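Local coordinates for Ras GTPase-activating-like protein IQGAP2 (Homo sapiens, PDB 5CJP) that probably binds active, GTP-loaded Rho-family GTPases such as Cdc42 through a helical domain related to Ras GTPase-activating proteins, at residues D85-N90 / L226-N231; S126-T131 / N260-R265; N171-S176 / E288-M293; E178-V183 / G268-V273; K186-I191 / K272-A277. One frame throughout, in Å; residues are numbered along the deposited sequence.

Interaction 1 (D85-N90 / L226-N231); sequences DIVTGN and LKIVGN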
# COMPACT_ATOMS: atom_id res chain seq x y z
N ASP E 85 -8.09 1.78 -42.19
CA ASP E 85 -7.38 0.67 -41.58
C ASP E 85 -6.83 1.06 -40.20
O ASP E 85 -6.70 0.20 -39.33
CB ASP E 85 -6.22 0.19 -42.48
CG ASP E 85 -6.69 -0.72 -43.62
OD1 ASP E 85 -7.44 -1.68 -43.35
OD2 ASP E 85 -6.31 -0.48 -44.79
N ILE E 86 -6.52 2.34 -40.01
CA ILE E 86 -6.02 2.79 -38.71
C ILE E 86 -7.18 2.71 -37.72
O ILE E 86 -6.98 2.85 -36.53
CB ILE E 86 -5.52 4.25 -38.69
CG1 ILE E 86 -5.52 4.83 -40.08
CG2 ILE E 86 -4.15 4.33 -38.08
CD1 ILE E 86 -6.88 5.12 -40.55
N VAL E 87 -8.38 2.49 -38.24
CA VAL E 87 -9.55 2.39 -37.39
C VAL E 87 -10.00 0.94 -37.21
O VAL E 87 -10.23 0.49 -36.09
CB VAL E 87 -10.74 3.20 -37.95
CG1 VAL E 87 -11.93 3.05 -37.05
CG2 VAL E 87 -10.37 4.67 -38.05
N THR E 88 -10.13 0.21 -38.31
CA THR E 88 -10.56 -1.20 -38.25
C THR E 88 -9.47 -2.09 -37.64
O THR E 88 -9.77 -3.13 -37.04
CB THR E 88 -10.89 -1.75 -39.66
OG1 THR E 88 -9.71 -1.75 -40.47
CG2 THR E 88 -11.97 -0.90 -40.34
N GLY E 89 -8.22 -1.67 -37.81
CA GLY E 89 -7.10 -2.43 -37.29
C GLY E 89 -6.90 -2.35 -35.79
O GLY E 89 -6.03 -3.03 -35.26
N ASN E 90 -7.69 -1.52 -35.11
CA ASN E 90 -7.60 -1.38 -33.66
C ASN E 90 -6.15 -1.40 -33.17
O ASN E 90 -5.79 -2.21 -32.32
CB ASN E 90 -8.40 -2.51 -33.00
CG ASN E 90 -8.40 -2.44 -31.48
OD1 ASN E 90 -8.28 -3.46 -30.80
ND2 ASN E 90 -8.56 -1.23 -30.94
N LEU E 226 -10.86 14.03 -41.08
CA LEU E 226 -11.49 14.44 -39.83
C LEU E 226 -12.39 13.36 -39.21
O LEU E 226 -12.64 13.37 -38.00
CB LEU E 226 -12.24 15.76 -40.03
CG LEU E 226 -11.30 16.92 -40.40
CD1 LEU E 226 -12.10 18.19 -40.65
CD2 LEU E 226 -10.29 17.17 -39.30
N LYS E 227 -12.87 12.42 -40.02
CA LYS E 227 -13.70 11.36 -39.48
C LYS E 227 -12.81 10.40 -38.70
O LYS E 227 -13.24 9.77 -37.72
CB LYS E 227 -14.45 10.63 -40.59
CG LYS E 227 -15.65 11.40 -41.11
CD LYS E 227 -16.43 10.59 -42.12
CE LYS E 227 -17.79 11.20 -42.38
NZ LYS E 227 -18.65 10.29 -43.18
N ILE E 228 -11.55 10.30 -39.13
CA ILE E 228 -10.57 9.45 -38.47
C ILE E 228 -10.22 10.11 -37.14
O ILE E 228 -10.26 9.46 -36.09
CB ILE E 228 -9.31 9.33 -39.31
CG1 ILE E 228 -9.67 8.65 -40.63
CG2 ILE E 228 -8.24 8.54 -38.58
CD1 ILE E 228 -8.58 8.71 -41.61
N VAL E 229 -9.89 11.39 -37.21
CA VAL E 229 -9.55 12.18 -36.03
C VAL E 229 -10.71 12.20 -35.06
O VAL E 229 -10.50 12.21 -33.85
CB VAL E 229 -9.21 13.62 -36.39
CG1 VAL E 229 -9.23 14.49 -35.14
CG2 VAL E 229 -7.83 13.66 -37.03
N GLY E 230 -11.92 12.23 -35.58
CA GLY E 230 -13.08 12.24 -34.70
C GLY E 230 -13.28 10.90 -34.03
O GLY E 230 -13.89 10.82 -32.98
N ASN E 231 -12.79 9.84 -34.66
CA ASN E 231 -12.90 8.49 -34.13
C ASN E 231 -12.06 8.42 -32.87
O ASN E 231 -12.48 7.84 -31.88
CB ASN E 231 -12.38 7.47 -35.14
CG ASN E 231 -12.26 6.08 -34.54
OD1 ASN E 231 -13.26 5.41 -34.28
ND2 ASN E 231 -11.03 5.65 -34.30

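Interaction 2 (S126-T131 / N260-R265); sequences SLIINT and NSDQRR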
# COMPACT_ATOMS: atom_id res chain seq x y z
N SER E 126 -37.23 11.00 -13.71
CA SER E 126 -38.37 10.81 -14.59
C SER E 126 -38.01 10.61 -16.06
O SER E 126 -38.83 10.14 -16.84
CB SER E 126 -39.32 12.01 -14.49
OG SER E 126 -38.93 13.04 -15.38
N LEU E 127 -36.78 10.98 -16.42
CA LEU E 127 -36.32 10.84 -17.79
C LEU E 127 -36.23 9.38 -18.19
O LEU E 127 -35.60 8.57 -17.51
CB LEU E 127 -34.96 11.50 -17.95
CG LEU E 127 -34.34 11.46 -19.35
CD1 LEU E 127 -35.21 12.23 -20.36
CD2 LEU E 127 -32.98 12.06 -19.25
N ILE E 128 -36.89 9.05 -19.30
CA ILE E 128 -36.93 7.69 -19.82
C ILE E 128 -36.96 7.76 -21.33
O ILE E 128 -38.02 7.63 -21.95
CB ILE E 128 -38.19 6.95 -19.38
CG1 ILE E 128 -38.23 6.85 -17.86
CG2 ILE E 128 -38.24 5.57 -19.96
CD1 ILE E 128 -39.56 6.43 -17.38
N ILE E 129 -35.80 7.97 -21.93
CA ILE E 129 -35.71 8.04 -23.38
C ILE E 129 -35.66 6.61 -23.93
O ILE E 129 -35.03 5.72 -23.35
CB ILE E 129 -34.43 8.80 -23.82
CG1 ILE E 129 -34.45 10.21 -23.25
CG2 ILE E 129 -34.34 8.86 -25.33
CD1 ILE E 129 -33.12 10.92 -23.34
N ASN E 130 -36.36 6.39 -25.04
CA ASN E 130 -36.38 5.07 -25.69
C ASN E 130 -36.78 5.23 -27.15
O ASN E 130 -37.96 5.37 -27.48
CB ASN E 130 -37.37 4.13 -25.00
CG ASN E 130 -37.07 2.66 -25.29
OD1 ASN E 130 -36.86 2.26 -26.44
ND2 ASN E 130 -37.04 1.85 -24.25
N THR E 131 -35.79 5.19 -28.02
CA THR E 131 -36.00 5.35 -29.44
C THR E 131 -36.45 4.07 -30.15
O THR E 131 -36.40 3.99 -31.38
CB THR E 131 -34.71 5.85 -30.10
OG1 THR E 131 -33.61 5.01 -29.70
CG2 THR E 131 -34.42 7.27 -29.65
N ASN E 260 -29.17 2.56 -13.47
CA ASN E 260 -30.39 1.82 -13.82
C ASN E 260 -30.38 1.56 -15.31
O ASN E 260 -29.65 2.21 -16.05
CB ASN E 260 -31.65 2.64 -13.52
CG ASN E 260 -31.72 3.11 -12.09
OD1 ASN E 260 -31.77 2.31 -11.16
ND2 ASN E 260 -31.73 4.42 -11.91
N SER E 261 -31.20 0.62 -15.75
CA SER E 261 -31.27 0.32 -17.16
C SER E 261 -31.77 1.57 -17.88
O SER E 261 -31.42 1.83 -19.02
CB SER E 261 -32.24 -0.83 -17.40
OG SER E 261 -31.97 -1.91 -16.53
N ASP E 262 -32.61 2.34 -17.19
CA ASP E 262 -33.16 3.56 -17.76
C ASP E 262 -32.10 4.64 -17.92
O ASP E 262 -32.12 5.39 -18.89
CB ASP E 262 -34.30 4.07 -16.88
CG ASP E 262 -35.53 3.18 -16.95
OD1 ASP E 262 -36.30 3.17 -15.96
OD2 ASP E 262 -35.73 2.50 -17.98
N GLN E 263 -31.18 4.71 -16.97
CA GLN E 263 -30.11 5.69 -17.02
C GLN E 263 -29.13 5.27 -18.11
O GLN E 263 -28.60 6.11 -18.84
CB GLN E 263 -29.42 5.79 -15.66
CG GLN E 263 -30.37 6.18 -14.53
CD GLN E 263 -29.72 6.17 -13.16
OE1 GLN E 263 -29.14 5.16 -12.73
NE2 GLN E 263 -29.81 7.29 -12.45
N ARG E 264 -28.92 3.96 -18.24
CA ARG E 264 -28.04 3.41 -19.26
C ARG E 264 -28.58 3.73 -20.65
O ARG E 264 -27.86 4.22 -21.52
CB ARG E 264 -27.95 1.90 -19.14
CG ARG E 264 -26.69 1.42 -18.49
CD ARG E 264 -25.48 1.67 -19.36
NE ARG E 264 -24.33 2.00 -18.51
CZ ARG E 264 -23.98 1.32 -17.43
NH1 ARG E 264 -24.67 0.26 -17.06
NH2 ARG E 264 -22.94 1.71 -16.71
N ARG E 265 -29.86 3.41 -20.84
CA ARG E 265 -30.54 3.63 -22.11
C ARG E 265 -30.56 5.12 -22.46
O ARG E 265 -30.54 5.49 -23.64
CB ARG E 265 -31.96 3.07 -22.03
CG ARG E 265 -32.65 2.95 -23.37
CD ARG E 265 -34.06 2.46 -23.17
NE ARG E 265 -34.08 1.23 -22.38
CZ ARG E 265 -33.65 0.05 -22.82
NH1 ARG E 265 -33.18 -0.06 -24.06
NH2 ARG E 265 -33.70 -1.01 -22.03

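Interaction 3 (N171-S176 / E288-M293); sequences NKLEAS and EHLSSM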
# COMPACT_ATOMS: atom_id res chain seq x y z
N ASN E 171 -46.53 8.86 -29.56
CA ASN E 171 -46.33 10.04 -28.73
C ASN E 171 -45.17 9.94 -27.76
O ASN E 171 -44.42 10.90 -27.60
CB ASN E 171 -47.61 10.38 -27.95
CG ASN E 171 -48.58 11.21 -28.77
OD1 ASN E 171 -48.20 12.23 -29.35
ND2 ASN E 171 -49.83 10.77 -28.83
N LYS E 172 -45.04 8.79 -27.10
CA LYS E 172 -43.94 8.57 -26.16
C LYS E 172 -42.64 8.77 -26.94
O LYS E 172 -41.73 9.46 -26.50
CB LYS E 172 -44.00 7.15 -25.58
CG LYS E 172 -45.38 6.71 -25.12
CD LYS E 172 -45.86 7.48 -23.91
CE LYS E 172 -45.21 6.98 -22.64
NZ LYS E 172 -45.51 7.85 -21.48
N LEU E 173 -42.59 8.16 -28.11
CA LEU E 173 -41.43 8.27 -28.97
C LEU E 173 -41.19 9.75 -29.26
O LEU E 173 -40.06 10.23 -29.16
CB LEU E 173 -41.66 7.51 -30.29
CG LEU E 173 -40.56 7.62 -31.36
CD1 LEU E 173 -39.35 6.77 -30.97
CD2 LEU E 173 -41.11 7.17 -32.70
N GLU E 174 -42.26 10.46 -29.62
CA GLU E 174 -42.21 11.89 -29.94
C GLU E 174 -41.49 12.65 -28.84
O GLU E 174 -40.57 13.42 -29.10
CB GLU E 174 -43.63 12.47 -30.10
CG GLU E 174 -44.43 12.03 -31.32
CD GLU E 174 -43.85 12.55 -32.62
OE1 GLU E 174 -44.49 12.34 -33.67
OE2 GLU E 174 -42.77 13.16 -32.59
N ALA E 175 -41.95 12.44 -27.61
CA ALA E 175 -41.39 13.09 -26.43
C ALA E 175 -39.94 12.68 -26.22
O ALA E 175 -39.08 13.54 -26.00
CB ALA E 175 -42.22 12.74 -25.20
N SER E 176 -39.67 11.38 -26.29
CA SER E 176 -38.32 10.88 -26.11
C SER E 176 -37.38 11.58 -27.06
O SER E 176 -36.26 11.94 -26.70
CB SER E 176 -38.27 9.36 -26.36
OG SER E 176 -38.74 8.64 -25.24
N GLU E 288 -35.71 5.13 -39.50
CA GLU E 288 -36.49 6.18 -40.12
C GLU E 288 -37.33 6.97 -39.13
O GLU E 288 -37.50 8.17 -39.30
CB GLU E 288 -37.40 5.60 -41.19
CG GLU E 288 -36.89 5.78 -42.61
CD GLU E 288 -36.73 7.24 -43.00
OE1 GLU E 288 -37.71 8.00 -42.88
OE2 GLU E 288 -35.61 7.62 -43.44
N HIS E 289 -37.84 6.30 -38.11
CA HIS E 289 -38.68 6.97 -37.12
C HIS E 289 -37.97 8.07 -36.32
O HIS E 289 -38.61 8.84 -35.59
CB HIS E 289 -39.28 5.93 -36.18
CG HIS E 289 -38.26 5.10 -35.48
ND1 HIS E 289 -37.27 4.42 -36.16
CD2 HIS E 289 -38.06 4.85 -34.17
CE1 HIS E 289 -36.50 3.80 -35.29
NE2 HIS E 289 -36.95 4.04 -34.07
N LEU E 290 -36.65 8.15 -36.47
CA LEU E 290 -35.86 9.17 -35.78
C LEU E 290 -35.39 10.25 -36.75
O LEU E 290 -34.71 11.20 -36.35
CB LEU E 290 -34.64 8.52 -35.11
CG LEU E 290 -34.79 7.96 -33.70
CD1 LEU E 290 -35.99 7.07 -33.62
CD2 LEU E 290 -33.53 7.20 -33.33
N SER E 291 -35.76 10.09 -38.02
CA SER E 291 -35.38 11.02 -39.08
C SER E 291 -35.61 12.51 -38.79
O SER E 291 -34.99 13.37 -39.40
CB SER E 291 -36.09 10.65 -40.38
OG SER E 291 -37.49 10.82 -40.27
N SER E 292 -36.52 12.81 -37.87
CA SER E 292 -36.78 14.20 -37.53
C SER E 292 -35.53 14.87 -36.97
O SER E 292 -35.41 16.10 -36.96
CB SER E 292 -37.92 14.30 -36.52
OG SER E 292 -37.62 13.59 -35.34
N MET E 293 -34.58 14.05 -36.51
CA MET E 293 -33.33 14.54 -35.93
C MET E 293 -32.24 14.79 -36.96
O MET E 293 -31.21 15.36 -36.64
CB MET E 293 -32.81 13.56 -34.88
CG MET E 293 -33.74 13.36 -33.69
SD MET E 293 -33.15 12.25 -32.37
CE MET E 293 -32.31 13.38 -31.29

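Interaction 4 (E178-V183 / G268-V273); sequences ENLRRV and GSVAKV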
# COMPACT_ATOMS: atom_id res chain seq x y z
N GLU E 178 -37.72 14.46 -28.10
CA GLU E 178 -37.58 15.84 -27.66
C GLU E 178 -36.60 15.87 -26.52
O GLU E 178 -35.67 16.67 -26.51
CB GLU E 178 -38.93 16.40 -27.21
CG GLU E 178 -39.37 17.59 -28.03
CD GLU E 178 -38.39 18.74 -27.95
OE1 GLU E 178 -38.36 19.42 -26.90
OE2 GLU E 178 -37.66 18.97 -28.94
N ASN E 179 -36.82 14.98 -25.56
CA ASN E 179 -35.96 14.87 -24.40
C ASN E 179 -34.52 14.61 -24.85
O ASN E 179 -33.60 15.32 -24.46
CB ASN E 179 -36.41 13.71 -23.50
CG ASN E 179 -37.75 13.98 -22.82
OD1 ASN E 179 -37.87 14.87 -21.99
ND2 ASN E 179 -38.75 13.19 -23.17
N LEU E 180 -34.35 13.59 -25.69
CA LEU E 180 -33.04 13.20 -26.19
C LEU E 180 -32.28 14.37 -26.80
O LEU E 180 -31.12 14.61 -26.46
CB LEU E 180 -33.18 12.08 -27.23
CG LEU E 180 -32.23 10.85 -27.17
CD1 LEU E 180 -32.34 10.08 -28.49
CD2 LEU E 180 -30.78 11.26 -26.93
N ARG E 181 -32.93 15.11 -27.69
CA ARG E 181 -32.29 16.24 -28.35
C ARG E 181 -31.88 17.31 -27.35
O ARG E 181 -30.89 18.01 -27.54
CB ARG E 181 -33.23 16.85 -29.38
CG ARG E 181 -32.53 17.83 -30.32
CD ARG E 181 -33.32 19.10 -30.43
NE ARG E 181 -33.37 19.80 -29.15
CZ ARG E 181 -34.43 20.45 -28.69
NH1 ARG E 181 -35.54 20.51 -29.40
NH2 ARG E 181 -34.37 21.07 -27.51
N ARG E 182 -32.65 17.43 -26.28
CA ARG E 182 -32.41 18.41 -25.24
C ARG E 182 -31.19 18.05 -24.38
O ARG E 182 -30.35 18.91 -24.11
CB ARG E 182 -33.64 18.51 -24.36
CG ARG E 182 -34.08 19.91 -24.07
CD ARG E 182 -35.05 19.88 -22.93
NE ARG E 182 -34.40 19.35 -21.73
CZ ARG E 182 -34.73 18.20 -21.15
NH1 ARG E 182 -35.70 17.43 -21.65
NH2 ARG E 182 -34.08 17.82 -20.06
N VAL E 183 -31.12 16.80 -23.93
CA VAL E 183 -29.99 16.37 -23.11
C VAL E 183 -28.73 16.29 -23.95
O VAL E 183 -27.65 16.62 -23.49
CB VAL E 183 -30.22 14.99 -22.48
CG1 VAL E 183 -30.57 15.17 -21.02
CG2 VAL E 183 -31.34 14.28 -23.17
N GLY E 268 -26.79 6.04 -23.17
CA GLY E 268 -26.51 5.32 -24.39
C GLY E 268 -27.17 5.98 -25.58
O GLY E 268 -26.57 6.07 -26.65
N SER E 269 -28.40 6.46 -25.40
CA SER E 269 -29.08 7.12 -26.52
C SER E 269 -28.35 8.40 -26.92
O SER E 269 -28.28 8.75 -28.11
CB SER E 269 -30.53 7.43 -26.15
OG SER E 269 -31.31 6.24 -26.14
N VAL E 270 -27.79 9.10 -25.95
CA VAL E 270 -27.09 10.32 -26.28
C VAL E 270 -25.88 9.94 -27.10
O VAL E 270 -25.61 10.56 -28.12
CB VAL E 270 -26.63 11.09 -25.04
CG1 VAL E 270 -25.92 12.36 -25.48
CG2 VAL E 270 -27.81 11.43 -24.15
N ALA E 271 -25.16 8.92 -26.66
CA ALA E 271 -23.97 8.45 -27.36
C ALA E 271 -24.27 8.06 -28.80
O ALA E 271 -23.45 8.28 -29.69
CB ALA E 271 -23.37 7.30 -26.63
N LYS E 272 -25.43 7.46 -29.02
CA LYS E 272 -25.79 7.05 -30.36
C LYS E 272 -26.01 8.29 -31.24
O LYS E 272 -25.46 8.39 -32.34
CB LYS E 272 -27.04 6.18 -30.34
CG LYS E 272 -27.36 5.55 -31.68
CD LYS E 272 -28.57 4.67 -31.58
CE LYS E 272 -29.02 4.17 -32.95
NZ LYS E 272 -30.34 3.46 -32.82
N VAL E 273 -26.79 9.24 -30.76
CA VAL E 273 -27.02 10.44 -31.55
C VAL E 273 -25.71 11.16 -31.85
O VAL E 273 -25.46 11.55 -32.99
CB VAL E 273 -27.96 11.43 -30.84
CG1 VAL E 273 -28.03 12.72 -31.65
CG2 VAL E 273 -29.34 10.83 -30.71

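Interaction 5 (K186-I191 / K272-A277); sequences KVLNSI and KVLQHA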
# COMPACT_ATOMS: atom_id res chain seq x y z
N LYS E 186 -27.02 19.58 -24.39
CA LYS E 186 -26.29 19.96 -23.18
C LYS E 186 -24.91 19.29 -23.21
O LYS E 186 -23.90 19.95 -23.00
CB LYS E 186 -27.07 19.53 -21.93
CG LYS E 186 -28.30 20.39 -21.67
CD LYS E 186 -28.87 20.18 -20.28
CE LYS E 186 -29.98 21.20 -20.02
NZ LYS E 186 -30.59 21.10 -18.65
N VAL E 187 -24.86 17.99 -23.49
CA VAL E 187 -23.59 17.28 -23.56
C VAL E 187 -22.69 17.89 -24.62
O VAL E 187 -21.54 18.22 -24.36
CB VAL E 187 -23.79 15.80 -23.91
CG1 VAL E 187 -22.44 15.17 -24.18
CG2 VAL E 187 -24.51 15.08 -22.78
N LEU E 188 -23.23 18.02 -25.82
CA LEU E 188 -22.51 18.57 -26.94
C LEU E 188 -21.88 19.92 -26.66
O LEU E 188 -20.72 20.15 -26.99
CB LEU E 188 -23.45 18.70 -28.14
CG LEU E 188 -22.87 19.47 -29.33
CD1 LEU E 188 -21.67 18.69 -29.86
CD2 LEU E 188 -23.94 19.65 -30.40
N ASN E 189 -22.63 20.83 -26.05
CA ASN E 189 -22.09 22.15 -25.77
C ASN E 189 -20.93 22.11 -24.77
O ASN E 189 -19.98 22.89 -24.90
CB ASN E 189 -23.20 23.10 -25.30
CG ASN E 189 -24.13 23.53 -26.45
OD1 ASN E 189 -25.29 23.88 -26.22
ND2 ASN E 189 -23.61 23.54 -27.67
N SER E 190 -20.99 21.22 -23.78
CA SER E 190 -19.92 21.10 -22.81
C SER E 190 -18.64 20.73 -23.55
O SER E 190 -17.59 21.35 -23.37
CB SER E 190 -20.22 20.00 -21.80
OG SER E 190 -21.50 20.17 -21.23
N ILE E 191 -18.76 19.71 -24.40
CA ILE E 191 -17.64 19.24 -25.20
C ILE E 191 -17.11 20.31 -26.17
O ILE E 191 -15.94 20.69 -26.10
CB ILE E 191 -18.02 17.98 -26.03
CG1 ILE E 191 -18.50 16.85 -25.10
CG2 ILE E 191 -16.82 17.51 -26.83
CD1 ILE E 191 -19.16 15.67 -25.81
N LYS E 272 -25.43 7.46 -29.02
CA LYS E 272 -25.79 7.05 -30.36
C LYS E 272 -26.01 8.29 -31.24
O LYS E 272 -25.46 8.39 -32.34
CB LYS E 272 -27.04 6.18 -30.34
CG LYS E 272 -27.36 5.55 -31.68
CD LYS E 272 -28.57 4.67 -31.58
CE LYS E 272 -29.02 4.17 -32.95
NZ LYS E 272 -30.34 3.46 -32.82
N VAL E 273 -26.79 9.24 -30.76
CA VAL E 273 -27.02 10.44 -31.55
C VAL E 273 -25.71 11.16 -31.85
O VAL E 273 -25.46 11.55 -32.99
CB VAL E 273 -27.96 11.43 -30.84
CG1 VAL E 273 -28.03 12.72 -31.65
CG2 VAL E 273 -29.34 10.83 -30.71
N LEU E 274 -24.86 11.32 -30.84
CA LEU E 274 -23.60 12.00 -31.06
C LEU E 274 -22.63 11.24 -31.99
O LEU E 274 -21.89 11.88 -32.75
CB LEU E 274 -22.93 12.34 -29.71
CG LEU E 274 -23.57 13.47 -28.87
CD1 LEU E 274 -22.73 13.73 -27.63
CD2 LEU E 274 -23.68 14.74 -29.68
N GLN E 275 -22.64 9.91 -31.94
CA GLN E 275 -21.77 9.12 -32.82
C GLN E 275 -22.16 9.48 -34.24
O GLN E 275 -21.35 9.95 -35.02
CB GLN E 275 -22.00 7.62 -32.65
CG GLN E 275 -20.76 6.73 -32.62
CD GLN E 275 -19.67 7.07 -33.64
OE1 GLN E 275 -19.09 8.14 -33.58
NE2 GLN E 275 -19.37 6.13 -34.55
N HIS E 276 -23.43 9.26 -34.55
CA HIS E 276 -23.97 9.56 -35.87
C HIS E 276 -23.59 10.95 -36.37
O HIS E 276 -23.18 11.10 -37.52
CB HIS E 276 -25.49 9.42 -35.86
CG HIS E 276 -25.95 8.00 -35.92
ND1 HIS E 276 -26.28 7.37 -37.10
CD2 HIS E 276 -26.09 7.07 -34.95
CE1 HIS E 276 -26.60 6.11 -36.85
NE2 HIS E 276 -26.49 5.91 -35.56
N ALA E 277 -23.72 11.94 -35.50
CA ALA E 277 -23.37 13.31 -35.86
C ALA E 277 -21.89 13.41 -36.16
O ALA E 277 -21.51 13.95 -37.19
CB ALA E 277 -23.73 14.25 -34.74

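Interaction 1 (D85-N90 / L226-N231)
I86 and V87 of the short helix 85-88 meet I228 and N231 of helix 222-243 inside the all-helical RasGAP-like domain, the CA atoms of V87 and I228 lying 7.2 Å apart. The inner half of the contact is aliphatic and closed. I86 CD1 comes to 4.1 Å from I228 CD1 and also nears the other branch, CG2, of that residue, the two side chains crossing at about a right angle. Isoleucine suits both places, because its two branches fill space in different directions: I86 also packs on I213, and I228 on L209, both of helix 200-216.

The outer half is looser and more polar. V87 and N231 approach from opposite directions, and no hydrogen bond joins the two segments, so the asparagine amide meets the valine by van der Waals contact alone. N231 reaches it because its CG stands anti to the backbone N (chi1 170°). A chain of another protein borders this side: V87 packs on one of its aromatic side chains, N231 on an apolar one, and the amine of K227 pairs with an acidic side chain of that other chain. The V87 side chain is about 7 Å from a bound GTP, consistent with a GTPase-binding surface, as in RasGAP relatives. At the amide, N231 ND2 lies 3.9 Å from both V87 CG1 and V87 CG2.

Interaction 2 (S126-T131 / N260-R265)
The loop between helix 111-123 and helix 133-139 crosses the first turns of helix 261-278, where I128 meets D262, and I129 and N130 meet R265. R265 does most of the work through its aliphatic part: R265 CD lies 3.4 Å from I129 O and 3.2 Å from N130 ND2. With CG anti to the backbone N (chi1 -167°) and the chain bent at chi3, the arginine brings its guanidinium beside the N130 amide, the planes only 13° apart, although the amide nitrogen approaches obliquely and no hydrogen bond forms. N130 is held by others, its OD1 by the backbone N of N132 and its own N by the OG of S176. Near the solvent, I128 CG2 is 4.4 Å from D262 OD2. Shortening R265 to an alanine would probably open a gap beside I129 O and the N130 amide and deprive E135 of its distant, weak ionic partner. Arginine suits this edge because its methylenes pack while its charge stays near the surface. Just before the helix, N260 N donates to Q263 OE1 (2.7 Å) on a carbonyl lone pair, nearly straight. N260 offers no side-chain cap, so this is half a capping box at a helix N-terminus.

Interaction 3 (N171-S176 / E288-M293)
L173 of helix 167-193 faces the 3-10 segment 288-290, and H289 and L290 receive it. Just before them, E288 prepares the turn: its carbonyl O accepts from S291 N and, at 2.8 Å, from S291 OG, the hydroxyl lying nearly along the C=O axis. H289 follows, with CG between the backbone N and the carbonyl carbon (chi1 57°), a torsion that sets the CD2 edge of the ring against L173. There L173 CD1 lies near the ring plane and 3.9 Å from H289 CD2, while L173 CD2 is 4.1 Å from H289 CB. The two side chains cross at about a right angle. L290 comes next; its CD1 lies over one ring face, offset toward the edge of the ring, and also reaches to 4.3 Å from L173 CD1. Further on, S292 and M293 turn to I177 one helical turn along helix 167-193, and M293 also touches R181.

Leucine suits the helix position because its branched end sets two methyls against the histidine, one of which, CD1, also meets L290. The chemistry divides the histidine in two: its carbon edge packs against L173, whereas NE2 bonds to T131 O. Since a carbonyl can only accept, NE2 probably carries a hydrogen.

Interaction 4 (E178-V183 / G268-V273)
L180 and V270, whose CA atoms are 6.6 Å apart, mark where segment 178-183 passes over segment 268-273; the two short axes come within 9.7 Å and cross at -74°. From the first segment L180 carries the contact. Its CD2 lies against the backbone and side chain of S269, 3.7 Å from S269 O, and is 4.1 Å from V270 CG2. Its other branch meets V273 tip to tip, L180 CD1 being 3.8 Å from V273 CG2. The leucine is thus spread over residues from two successive turns, a steep packing of long helices 167-193 and 261-278 in the buried core of the RasGAP-like domain. S269 suits this place because its OG, beside its own backbone N (chi1 -73°), bonds to R265 O within its helix, so that the apolar CB is what L180 touches. An alanine in place of L180 is likely to open a gap beside S269 and V273 and take away packing that I129 and T131 also share. Turned away from this interface, R181 NH1 pairs with E178 OE2 at 2.7 Å in a salt bridge along the helix, where charged residues suit the more open side. V273 in turn touches L297 of helix 294-311.

Interaction 5 (K186-I191 / K272-A277)
L274 meets V187, L188 and I191 without any ring or amide between them; the flat groups of segment 272-277 lie elsewhere on the helix. The H276 ring has K272 O in its plane, at the edge, bonds through ND1 to K281 O, and makes a T-shaped (edge-to-face) pair with F283. A histidine suits that spot, having both a polar nitrogen and an aromatic surface to offer. The Q275 amide uses NE2 to bond to the backbone of a chain of another protein.

Toward segment 186-191 the chemistry is purely aliphatic. The two short helical axes approach to 11.5 Å and cross at -53°, a wide separation, bridged by L274 from one helix and V187, L188 and I191 from the other. L274 points its CB at the other helix, with CG anti to the carbonyl carbon (chi1 -72°), and its two methyls divide the work. L274 CD1 is 3.7 Å from V187 CG1, the side chains crossing at a slant, and looser, 4.5 Å, from I191 CD1. L274 CD2 lies 4.3 Å from L188 CB. Branched V187 and I191, one turn apart, give the leucine a smooth wall, which V117, I121 and L114 of helix 111-123 back up; Y234 of helix 222-243 also touches L274.

On the more open flank, K186 O accepts from S190 N and, at 3.0 Å, from S190 OG, reached from opposite faces of the carbonyl plane, so the serine hydroxyl is satisfied within its helix. Aliphatic packing of this kind between obliquely crossed helices is typical of the core of an all-helical RasGAP-like domain.

In the fold
Interactions 4 and 5 are the core pair: both join helix 167-193 to helix 261-278, share K272 and V273, and have centres 8 Å apart. Interaction 3 extends this buried, apolar chemistry to the far end of helix 167-193, M293 CE touching V273 CG2 at 4.0 Å. Interaction 2 is the surface contact, at the start of helix 261-278, and mixes aliphatic with polar and charged groups; its loop lies on interaction 4 and is tied to interaction 3 by T131 O to H289 NE2. Interaction 1 stands apart, its centre 18 Å from that of interaction 5, and uses helix 222-243; largely aliphatic, with one asparagine amide at its outer side, it borders another protein's chain.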